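Local coordinates for protein PHOX (Pseudomonas fluorescens, PDB 4A9V) that probably hydrolyses phosphate monoesters as an alkaline phosphatase, using an iron-calcium cofactor held in a beta-propeller, at residues R138-S152 and I252-T265. Sequence-based numbering, arbitrary orientation. Where two conformers were deposited one is given.
Sequences RYNRRIHGNSPLRIS and IDPFDPQSTPVKRT. With EDO (1,2-ethanediol), chain M.
R141 sets its CG anti to the backbone N (chi1 -174°) and keeps the chain extended to NE, which carries the guanidinium straight into the loop 253-261 to meet S259. There NH1 and NH2 grip one atom end-on: S259 O lies 2.9 Å from R141 NH1 and 2.7 Å from R141 NH2, 2° out of the guanidinium plane. P257 O lies 3.2 Å above the centre of that plane, too poorly angled for a hydrogen bond, and I143 CD1 covers the opposite face toward its rim. Water 4 continues the edge, accepting from R141 NH1. Replacing R141 by a leucine would probably take from S259 O the two N-H donors of the guanidinium and leave the turn 256-259 less firmly tied to strand 130-144. I143 CD1 also meets I252 CD1 tip to tip at 3.7 Å, and touches the ring of P261, which L149 crosses at about a right angle.

Beyond P261 the segments pair as parallel strands, 148-152 beside 262-264, in a mixed sheet. R150 N donates to P261 O (3.0 Å), K263 N to R150 O and S152 N to K263 O, all nearly straight, with N-H...O angles of 170 to 175°; T265 closes the ladder, its N and OG1 both donating to S152 O. R150, extended alongside V262 in the conformer given, brings NH1 to 3.4 Å from V262 CG2. The chemistry thus implies two modes of attachment: the charged R141 clasp ties strand 130-144 to the turn, while the parallel ladder holds 148-152 and 262-264 in one sheet.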
ATOM      1  N   ARG A 138     -13.927 -20.470   9.878  1.00 10.25           N
ATOM      2  CA  ARG A 138     -12.692 -21.237   9.834  1.00 10.44           C
ATOM      3  C   ARG A 138     -11.606 -20.553   8.997  1.00  9.83           C
ATOM      4  O   ARG A 138     -10.428 -20.873   9.132  1.00 10.72           O
ATOM      5  CB  ARG A 138     -12.958 -22.647   9.306  1.00 13.60           C
ATOM      6  CG  ARG A 138     -13.135 -22.726   7.802  1.00 19.44           C
ATOM      7  CD  ARG A 138     -13.137 -24.169   7.306  1.00 71.86           C
ATOM      8  NE  ARG A 138     -11.829 -24.810   7.436  1.00111.31           N
ATOM      9  CZ  ARG A 138     -10.953 -24.944   6.439  1.00147.41           C
ATOM     10  NH1 ARG A 138     -11.322 -24.679   5.190  1.00 57.43           N
ATOM     11  NH2 ARG A 138      -9.778 -25.519   6.662  1.00114.09           N
ATOM     12  N   TYR A 139     -11.994 -19.577   8.180  1.00  8.76           N
ATOM     13  CA  TYR A 139     -11.039 -18.856   7.343  1.00  8.21           C
ATOM     14  C   TYR A 139     -10.414 -17.657   8.055  1.00  8.32           C
ATOM     15  O   TYR A 139      -9.444 -17.088   7.572  1.00  8.86           O
ATOM     16  CB  TYR A 139     -11.711 -18.417   6.047  1.00  9.06           C
ATOM     17  CG  TYR A 139     -12.094 -19.581   5.162  1.00  8.66           C
ATOM     18  CD1 TYR A 139     -11.136 -20.235   4.408  1.00  9.60           C
ATOM     19  CD2 TYR A 139     -13.377 -20.109   5.191  1.00 10.26           C
ATOM     20  CE1 TYR A 139     -11.460 -21.341   3.649  1.00 10.97           C
ATOM     21  CE2 TYR A 139     -13.698 -21.251   4.478  1.00 11.83           C
ATOM     22  CZ  TYR A 139     -12.739 -21.852   3.695  1.00 12.12           C
ATOM     23  OH  TYR A 139     -13.041 -22.985   2.974  1.00 16.10           O
ATOM     24  N   ASN A 140     -11.016 -17.206   9.148  1.00  7.80           N
ATOM     25  CA  ASN A 140     -10.507 -16.017   9.820  1.00  7.84           C
ATOM     26  C   ASN A 140      -9.112 -16.296  10.357  1.00  7.74           C
ATOM     27  O   ASN A 140      -8.876 -17.339  10.966  1.00  8.77           O
ATOM     28  CB  ASN A 140     -11.419 -15.595  10.966  1.00  7.88           C
ATOM     29  CG  ASN A 140     -12.762 -15.077  10.496  1.00  8.08           C
ATOM     30  OD1 ASN A 140     -12.993 -14.853   9.299  1.00  8.61           O
ATOM     31  ND2 ASN A 140     -13.647 -14.828  11.453  1.00  8.48           N
ATOM     32  N   ARG A 141      -8.211 -15.328  10.226  1.00  7.34           N
ATOM     33  CA  ARG A 141      -6.826 -15.569  10.577  1.00  7.73           C
ATOM     34  C   ARG A 141      -6.103 -14.257  10.787  1.00  7.30           C
ATOM     35  O   ARG A 141      -6.278 -13.321  10.014  1.00  8.13           O
ATOM     36  CB  ARG A 141      -6.161 -16.348   9.442  1.00  9.84           C
ATOM     37  CG  ARG A 141      -4.753 -16.779   9.739  1.00 11.04           C
ATOM     38  CD  ARG A 141      -4.140 -17.475   8.543  1.00 12.31           C
ATOM     39  NE  ARG A 141      -2.809 -17.937   8.874  1.00 12.60           N
ATOM     40  CZ  ARG A 141      -2.048 -18.672   8.083  1.00 11.66           C
ATOM     41  NH1 ARG A 141      -2.399 -18.868   6.817  1.00 10.96           N
ATOM     42  NH2 ARG A 141      -0.895 -19.136   8.549  1.00 15.45           N
ATOM     43  N   ARG A 142      -5.224 -14.228  11.781  1.00  6.98           N
ATOM     44  CA  ARG A 142      -4.183 -13.208  11.870  1.00  7.25           C
ATOM     45  C   ARG A 142      -2.843 -13.771  11.420  1.00  7.21           C
ATOM     46  O   ARG A 142      -2.392 -14.803  11.913  1.00  8.87           O
ATOM     47  CB  ARG A 142      -4.055 -12.660  13.291  1.00  7.96           C
ATOM     48  CG  ARG A 142      -5.177 -11.736  13.726  1.00  7.85           C
ATOM     49  CD  ARG A 142      -5.410 -10.564  12.783  1.00  7.38           C
ATOM     50  NE  ARG A 142      -4.185  -9.906  12.336  1.00  6.94           N
ATOM     51  CZ  ARG A 142      -3.349  -9.259  13.140  1.00  7.44           C
ATOM     52  NH1 ARG A 142      -3.709  -8.951  14.377  1.00  8.43           N
ATOM     53  NH2 ARG A 142      -2.143  -8.909  12.713  1.00  7.97           N
ATOM     54  N   ILE A 143      -2.183 -13.023  10.546  1.00  7.04           N
ATOM     55  CA  ILE A 143      -0.768 -13.156  10.292  1.00  7.30           C
ATOM     56  C   ILE A 143      -0.142 -11.884  10.841  1.00  7.39           C
ATOM     57  O   ILE A 143      -0.640 -10.792  10.569  1.00  9.04           O
ATOM     58  CB  ILE A 143      -0.502 -13.312   8.784  1.00  8.45           C
ATOM     59  CG1 ILE A 143      -1.197 -14.581   8.268  1.00 10.98           C
ATOM     60  CG2 ILE A 143       0.989 -13.361   8.505  1.00 10.76           C
ATOM     61  CD1 ILE A 143      -1.525 -14.579   6.796  1.00 14.14           C
ATOM     62  N   HIS A 144       0.785 -12.020  11.771  1.00  7.26           N
ATOM     63  CA  HIS A 144       1.289 -10.849  12.463  1.00  7.45           C
ATOM     64  C   HIS A 144       2.792 -10.792  12.471  1.00  7.22           C
ATOM     65  O   HIS A 144       3.473 -11.597  11.821  1.00  7.71           O
ATOM     66  CB  HIS A 144       0.711 -10.780  13.877  1.00  8.05           C
ATOM     67  CG  HIS A 144       0.968 -12.013  14.697  1.00  7.99           C
ATOM     68  ND1 HIS A 144       2.205 -12.368  15.100  1.00  9.04           N
ATOM     69  CD2 HIS A 144       0.101 -12.990  15.168  1.00  9.56           C
ATOM     70  CE1 HIS A 144       2.134 -13.516  15.787  1.00  9.53           C
ATOM     71  NE2 HIS A 144       0.841 -13.885  15.848  1.00  9.84           N
ATOM     72  N   GLY A 145       3.333  -9.815  13.188  1.00  7.49           N
ATOM     73  CA  GLY A 145       4.756  -9.526  13.136  1.00  7.72           C
ATOM     74  C   GLY A 145       5.664 -10.569  13.759  1.00  7.25           C
ATOM     75  O   GLY A 145       6.880 -10.497  13.577  1.00  8.90           O
ATOM     76  N   ASN A 146       5.081 -11.568  14.424  1.00  8.29           N
ATOM     77  CA  ASN A 146       5.844 -12.711  14.933  1.00  9.05           C
ATOM     78  C   ASN A 146       5.457 -14.055  14.293  1.00  9.33           C
ATOM     79  O   ASN A 146       5.969 -15.090  14.706  1.00 11.44           O
ATOM     80  CB  ASN A 146       5.730 -12.808  16.464  1.00  9.51           C
ATOM     81  CG  ASN A 146       6.692 -11.878  17.181  1.00  9.28           C
ATOM     82  OD1 ASN A 146       7.897 -11.900  16.924  1.00 10.65           O
ATOM     83  ND2 ASN A 146       6.171 -11.099  18.128  1.00 11.04           N
ATOM     84  N   SER A 147       4.623 -14.048  13.252  1.00  8.24           N
ATOM     85  CA  SER A 147       4.171 -15.306  12.658  1.00  8.11           C
ATOM     86  C   SER A 147       5.304 -16.006  11.907  1.00  8.60           C
ATOM     87  O   SER A 147       6.091 -15.354  11.230  1.00  9.47           O
ATOM     88  CB  SER A 147       3.015 -15.057  11.698  1.00  8.17           C
ATOM     89  OG  SER A 147       1.864 -14.560  12.367  1.00  8.89           O
ATOM     90  N   PRO A 148       5.294 -17.344  11.887  1.00  8.64           N
ATOM     91  CA  PRO A 148       6.337 -18.045  11.145  1.00  9.94           C
ATOM     92  C   PRO A 148       6.078 -18.050   9.639  1.00  9.34           C
ATOM     93  O   PRO A 148       5.076 -18.596   9.188  1.00 14.95           O
ATOM     94  CB  PRO A 148       6.292 -19.460  11.726  1.00 13.10           C
ATOM     95  CG  PRO A 148       4.906 -19.619  12.250  1.00 16.04           C
ATOM     96  CD  PRO A 148       4.492 -18.254  12.720  1.00 12.62           C
ATOM     97  N   LEU A 149       6.994 -17.454   8.879  1.00  8.45           N
ATOM     98  CA  LEU A 149       6.882 -17.351   7.426  1.00  8.67           C
ATOM     99  C   LEU A 149       8.078 -18.014   6.751  1.00  8.44           C
ATOM    100  O   LEU A 149       9.104 -18.267   7.374  1.00 10.01           O
ATOM    101  CB  LEU A 149       6.819 -15.878   6.989  1.00  9.45           C
ATOM    102  CG  LEU A 149       5.456 -15.201   6.909  1.00 14.28           C
ATOM    103  CD1 LEU A 149       4.614 -15.312   8.162  1.00 17.16           C
ATOM    104  CD2 LEU A 149       5.591 -13.743   6.508  1.00 15.76           C
ATOM    105  N   ARG A 150       7.923 -18.260   5.456  1.00  8.67           N
ATOM    106  CA  ARG A 150       8.966 -18.861   4.633  0.50  9.42           C
ATOM    107  C   ARG A 150       9.546 -17.801   3.708  1.00  8.16           C
ATOM    108  O   ARG A 150       8.841 -16.884   3.287  1.00  9.45           O
ATOM    109  CB  ARG A 150       8.377 -20.003   3.788  0.50 14.06           C
ATOM    110  CG  ARG A 150       9.266 -20.458   2.638  0.50 23.52           C
ATOM    111  CD  ARG A 150       8.682 -21.668   1.919  0.50 48.90           C
ATOM    112  NE  ARG A 150       9.328 -21.917   0.632  0.50 53.19           N
ATOM    113  CZ  ARG A 150       8.697 -21.885  -0.540  0.50 81.64           C
ATOM    114  NH1 ARG A 150       7.400 -21.612  -0.591  0.50 79.47           N
ATOM    115  NH2 ARG A 150       9.325 -22.276  -1.643  0.50 68.62           N
ATOM    116  N   ILE A 151      10.804 -17.980   3.324  1.00  8.68           N
ATOM    117  CA  ILE A 151      11.441 -17.154   2.298  1.00  8.32           C
ATOM    118  C   ILE A 151      11.718 -18.009   1.068  1.00  8.91           C
ATOM    119  O   ILE A 151      12.240 -19.117   1.203  1.00  9.87           O
ATOM    120  CB  ILE A 151      12.785 -16.579   2.784  1.00  9.54           C
ATOM    121  CG1 ILE A 151      12.630 -15.886   4.137  1.00 10.66           C
ATOM    122  CG2 ILE A 151      13.349 -15.613   1.757  1.00 10.58           C
ATOM    123  CD1 ILE A 151      13.949 -15.457   4.745  1.00 13.52           C
ATOM    124  N   SER A 152      11.307 -17.536  -0.104  1.00  7.79           N
ATOM    125  CA  SER A 152      11.557 -18.261  -1.341  0.50  8.42           C
ATOM    126  C   SER A 152      12.149 -17.336  -2.398  1.00  7.77           C
ATOM    127  O   SER A 152      12.311 -16.133  -2.176  1.00  9.02           O
ATOM    128  CB  SER A 152      10.273 -18.920  -1.853  0.50  7.19           C
ATOM    129  OG  SER A 152      10.569 -19.969  -2.764  0.50  7.07           O
ATOM    130  N   ILE A 252       0.133 -14.850   0.321  1.00  6.56           N
ATOM    131  CA  ILE A 252      -0.742 -15.511   1.284  1.00  6.92           C
ATOM    132  C   ILE A 252      -1.889 -16.194   0.542  1.00  7.41           C
ATOM    133  O   ILE A 252      -2.498 -15.604  -0.346  1.00  7.53           O
ATOM    134  CB  ILE A 252      -1.328 -14.464   2.265  1.00  7.22           C
ATOM    135  CG1 ILE A 252      -0.220 -13.859   3.136  1.00  7.46           C
ATOM    136  CG2 ILE A 252      -2.440 -15.055   3.126  1.00  9.01           C
ATOM    137  CD1 ILE A 252      -0.587 -12.542   3.794  1.00  8.60           C
ATOM    138  N   ASP A 253      -2.207 -17.421   0.953  1.00  7.38           N
ATOM    139  CA  ASP A 253      -3.381 -18.117   0.448  1.00  7.89           C
ATOM    140  C   ASP A 253      -4.530 -17.981   1.442  1.00  8.03           C
ATOM    141  O   ASP A 253      -4.548 -18.670   2.458  1.00  8.14           O
ATOM    142  CB  ASP A 253      -3.061 -19.593   0.223  1.00  8.97           C
ATOM    143  CG  ASP A 253      -4.231 -20.365  -0.362  1.00  9.94           C
ATOM    144  OD1 ASP A 253      -5.327 -19.781  -0.512  1.00  9.83           O
ATOM    145  OD2 ASP A 253      -4.066 -21.577  -0.641  1.00 13.30           O
ATOM    146  N   PRO A 254      -5.483 -17.079   1.167  1.00  7.93           N
ATOM    147  CA  PRO A 254      -6.531 -16.856   2.158  1.00  8.34           C
ATOM    148  C   PRO A 254      -7.469 -18.052   2.315  1.00  8.49           C
ATOM    149  O   PRO A 254      -8.196 -18.135   3.301  1.00  8.58           O
ATOM    150  CB  PRO A 254      -7.285 -15.646   1.604  1.00  8.81           C
ATOM    151  CG  PRO A 254      -7.075 -15.718   0.127  1.00  9.69           C
ATOM    152  CD  PRO A 254      -5.693 -16.280  -0.055  1.00  8.03           C
ATOM    153  N   PHE A 255      -7.500 -18.941   1.330  1.00  8.16           N
ATOM    154  CA  PHE A 255      -8.385 -20.099   1.391  1.00  8.49           C
ATOM    155  C   PHE A 255      -7.770 -21.309   2.100  1.00  8.95           C
ATOM    156  O   PHE A 255      -8.422 -22.344   2.229  1.00 11.16           O
ATOM    157  CB  PHE A 255      -8.860 -20.483  -0.009  1.00  9.24           C
ATOM    158  CG  PHE A 255      -9.814 -19.491  -0.607  1.00  9.27           C
ATOM    159  CD1 PHE A 255     -11.167 -19.542  -0.307  1.00 10.75           C
ATOM    160  CD2 PHE A 255      -9.357 -18.470  -1.421  1.00 10.65           C
ATOM    161  CE1 PHE A 255     -12.045 -18.602  -0.812  1.00 10.55           C
ATOM    162  CE2 PHE A 255     -10.235 -17.530  -1.931  1.00 11.31           C
ATOM    163  CZ  PHE A 255     -11.574 -17.585  -1.612  1.00 11.21           C
ATOM    164  N   ASP A 256      -6.550 -21.164   2.604  1.00  9.36           N
ATOM    165  CA  ASP A 256      -5.915 -22.227   3.383  1.00  9.80           C
ATOM    166  C   ASP A 256      -5.389 -21.666   4.698  1.00  9.72           C
ATOM    167  O   ASP A 256      -4.294 -21.115   4.754  1.00  9.11           O
ATOM    168  CB  ASP A 256      -4.760 -22.863   2.602  1.00 12.07           C
ATOM    169  CG  ASP A 256      -4.093 -23.996   3.362  1.00 14.44           C
ATOM    170  OD1 ASP A 256      -4.501 -24.272   4.511  1.00 14.45           O
ATOM    171  OD2 ASP A 256      -3.104 -24.554   2.836  1.00 21.32           O
ATOM    172  N   PRO A 257      -6.201 -21.733   5.753  1.00  9.88           N
ATOM    173  CA  PRO A 257      -5.847 -21.020   6.978  1.00 10.40           C
ATOM    174  C   PRO A 257      -4.687 -21.635   7.754  1.00 10.35           C
ATOM    175  O   PRO A 257      -4.216 -21.033   8.712  1.00 13.27           O
ATOM    176  CB  PRO A 257      -7.141 -21.051   7.807  1.00 13.75           C
ATOM    177  CG  PRO A 257      -7.994 -22.098   7.188  1.00 20.38           C
ATOM    178  CD  PRO A 257      -7.593 -22.209   5.754  1.00 12.02           C
ATOM    179  N   GLN A 258      -4.182 -22.779   7.303  1.00  9.91           N
ATOM    180  CA  GLN A 258      -2.990 -23.365   7.904  1.00 12.05           C
ATOM    181  C   GLN A 258      -1.761 -23.242   7.005  1.00 11.16           C
ATOM    182  O   GLN A 258      -0.710 -23.791   7.317  1.00 14.29           O
ATOM    183  CB  GLN A 258      -3.241 -24.828   8.265  1.00 15.15           C
ATOM    184  CG  GLN A 258      -4.158 -25.004   9.467  1.00 19.11           C
ATOM    185  CD  GLN A 258      -5.616 -24.756   9.136  1.00 19.52           C
ATOM    186  OE1 GLN A 258      -6.138 -25.278   8.148  1.00 21.95           O
ATOM    187  NE2 GLN A 258      -6.299 -24.003   9.994  1.00 26.80           N
ATOM    188  N   SER A 259      -1.884 -22.495   5.913  1.00 10.60           N
ATOM    189  CA  SER A 259      -0.760 -22.295   5.003  1.00 10.87           C
ATOM    190  C   SER A 259       0.287 -21.359   5.593  1.00 11.15           C
ATOM    191  O   SER A 259      -0.027 -20.490   6.409  1.00 12.37           O
ATOM    192  CB  SER A 259      -1.246 -21.740   3.667  1.00 12.01           C
ATOM    193  OG  SER A 259      -1.844 -20.463   3.828  1.00 13.58           O
ATOM    194  N   THR A 260       1.528 -21.534   5.157  1.00  9.80           N
ATOM    195  CA  THR A 260       2.621 -20.665   5.571  1.00 10.41           C
ATOM    196  C   THR A 260       2.913 -19.645   4.476  1.00  8.84           C
ATOM    197  O   THR A 260       3.287 -20.019   3.365  1.00  9.47           O
ATOM    198  CB  THR A 260       3.888 -21.496   5.867  1.00 10.87           C
ATOM    199  OG1 THR A 260       3.621 -22.394   6.948  1.00 13.03           O
ATOM    200  CG2 THR A 260       5.055 -20.610   6.238  1.00 12.87           C
ATOM    201  N   PRO A 261       2.721 -18.349   4.770  1.00  7.95           N
ATOM    202  CA  PRO A 261       2.986 -17.336   3.753  1.00  8.51           C
ATOM    203  C   PRO A 261       4.454 -17.291   3.359  1.00  7.45           C
ATOM    204  O   PRO A 261       5.333 -17.720   4.116  1.00  8.20           O
ATOM    205  CB  PRO A 261       2.557 -16.029   4.433  1.00  8.55           C
ATOM    206  CG  PRO A 261       1.595 -16.460   5.500  1.00  9.32           C
ATOM    207  CD  PRO A 261       2.147 -17.764   5.992  1.00  9.79           C
ATOM    208  N   VAL A 262       4.691 -16.765   2.160  1.00  7.29           N
ATOM    209  CA  VAL A 262       5.994 -16.861   1.512  1.00  8.27           C
ATOM    210  C   VAL A 262       6.465 -15.485   1.053  1.00  7.07           C
ATOM    211  O   VAL A 262       5.794 -14.819   0.262  1.00  7.47           O
ATOM    212  CB  VAL A 262       5.939 -17.783   0.282  1.00  9.24           C
ATOM    213  CG1 VAL A 262       7.331 -17.937  -0.312  1.00 10.61           C
ATOM    214  CG2 VAL A 262       5.353 -19.140   0.640  1.00 11.74           C
ATOM    215  N   LYS A 263       7.657 -15.094   1.497  1.00  6.56           N
ATOM    216  CA  LYS A 263       8.306 -13.881   1.000  1.00  6.77           C
ATOM    217  C   LYS A 263       8.937 -14.156  -0.357  1.00  6.71           C
ATOM    218  O   LYS A 263       9.775 -15.049  -0.499  1.00  8.08           O
ATOM    219  CB  LYS A 263       9.343 -13.375   1.997  1.00  7.21           C
ATOM    220  CG  LYS A 263       8.767 -13.188   3.395  1.00  7.57           C
ATOM    221  CD  LYS A 263       9.353 -11.999   4.141  1.00  7.94           C
ATOM    222  CE  LYS A 263       8.692 -11.848   5.500  1.00  7.30           C
ATOM    223  NZ  LYS A 263       9.129 -10.625   6.229  1.00  8.12           N
ATOM    224  N   ARG A 264       8.499 -13.411  -1.365  1.00  6.23           N
ATOM    225  CA  ARG A 264       8.844 -13.692  -2.754  1.00  6.60           C
ATOM    226  C   ARG A 264      10.022 -12.804  -3.178  1.00  6.54           C
ATOM    227  O   ARG A 264       9.841 -11.694  -3.680  1.00  6.73           O
ATOM    228  CB  ARG A 264       7.628 -13.464  -3.655  1.00  7.06           C
ATOM    229  CG  ARG A 264       6.483 -14.423  -3.374  1.00  7.07           C
ATOM    230  CD  ARG A 264       6.854 -15.864  -3.693  1.00  8.07           C
ATOM    231  NE  ARG A 264       5.722 -16.770  -3.526  1.00  7.89           N
ATOM    232  CZ  ARG A 264       5.799 -18.093  -3.610  1.00  8.78           C
ATOM    233  NH1 ARG A 264       6.946 -18.677  -3.931  1.00 10.02           N
ATOM    234  NH2 ARG A 264       4.729 -18.829  -3.383  1.00  9.87           N
ATOM    235  N   THR A 265      11.240 -13.289  -2.959  1.00  6.26           N
ATOM    236  CA  THR A 265      12.417 -12.452  -3.143  1.00  6.68           C
ATOM    237  C   THR A 265      12.698 -12.069  -4.602  1.00  6.97           C
ATOM    238  O   THR A 265      13.399 -11.087  -4.844  1.00  7.22           O
ATOM    239  CB  THR A 265      13.686 -13.033  -2.483  1.00  7.97           C
ATOM    240  OG1 THR A 265      14.065 -14.263  -3.117  1.00  8.02           O
ATOM    241  CG2 THR A 265      13.472 -13.247  -0.988  1.00  7.96           C
TER
HETATM  242  C1  EDO M 907       0.798 -18.650  -0.767  1.00 41.06           C
HETATM  243  O1  EDO M 907      -0.053 -19.464  -1.582  1.00 65.33           O
HETATM  244  C2  EDO M 907       2.172 -18.552  -1.420  1.00 30.17           C
HETATM  245  O2  EDO M 907       2.236 -19.478  -2.513  1.00112.73           O
HETATM  246  O   HOH W   1      -9.385 -23.379   9.885  1.00 33.89           O
HETATM  247  O   HOH W   2      -8.223 -24.845   3.936  1.00107.44           O
HETATM  248  O   HOH W   3      -7.353 -18.048   5.948  1.00 10.91           O
HETATM  249  O   HOH W   4      -4.621 -17.825   5.275  1.00 10.19           O
HETATM  250  O   HOH W   5       6.860 -21.548  -3.881  1.00 22.55           O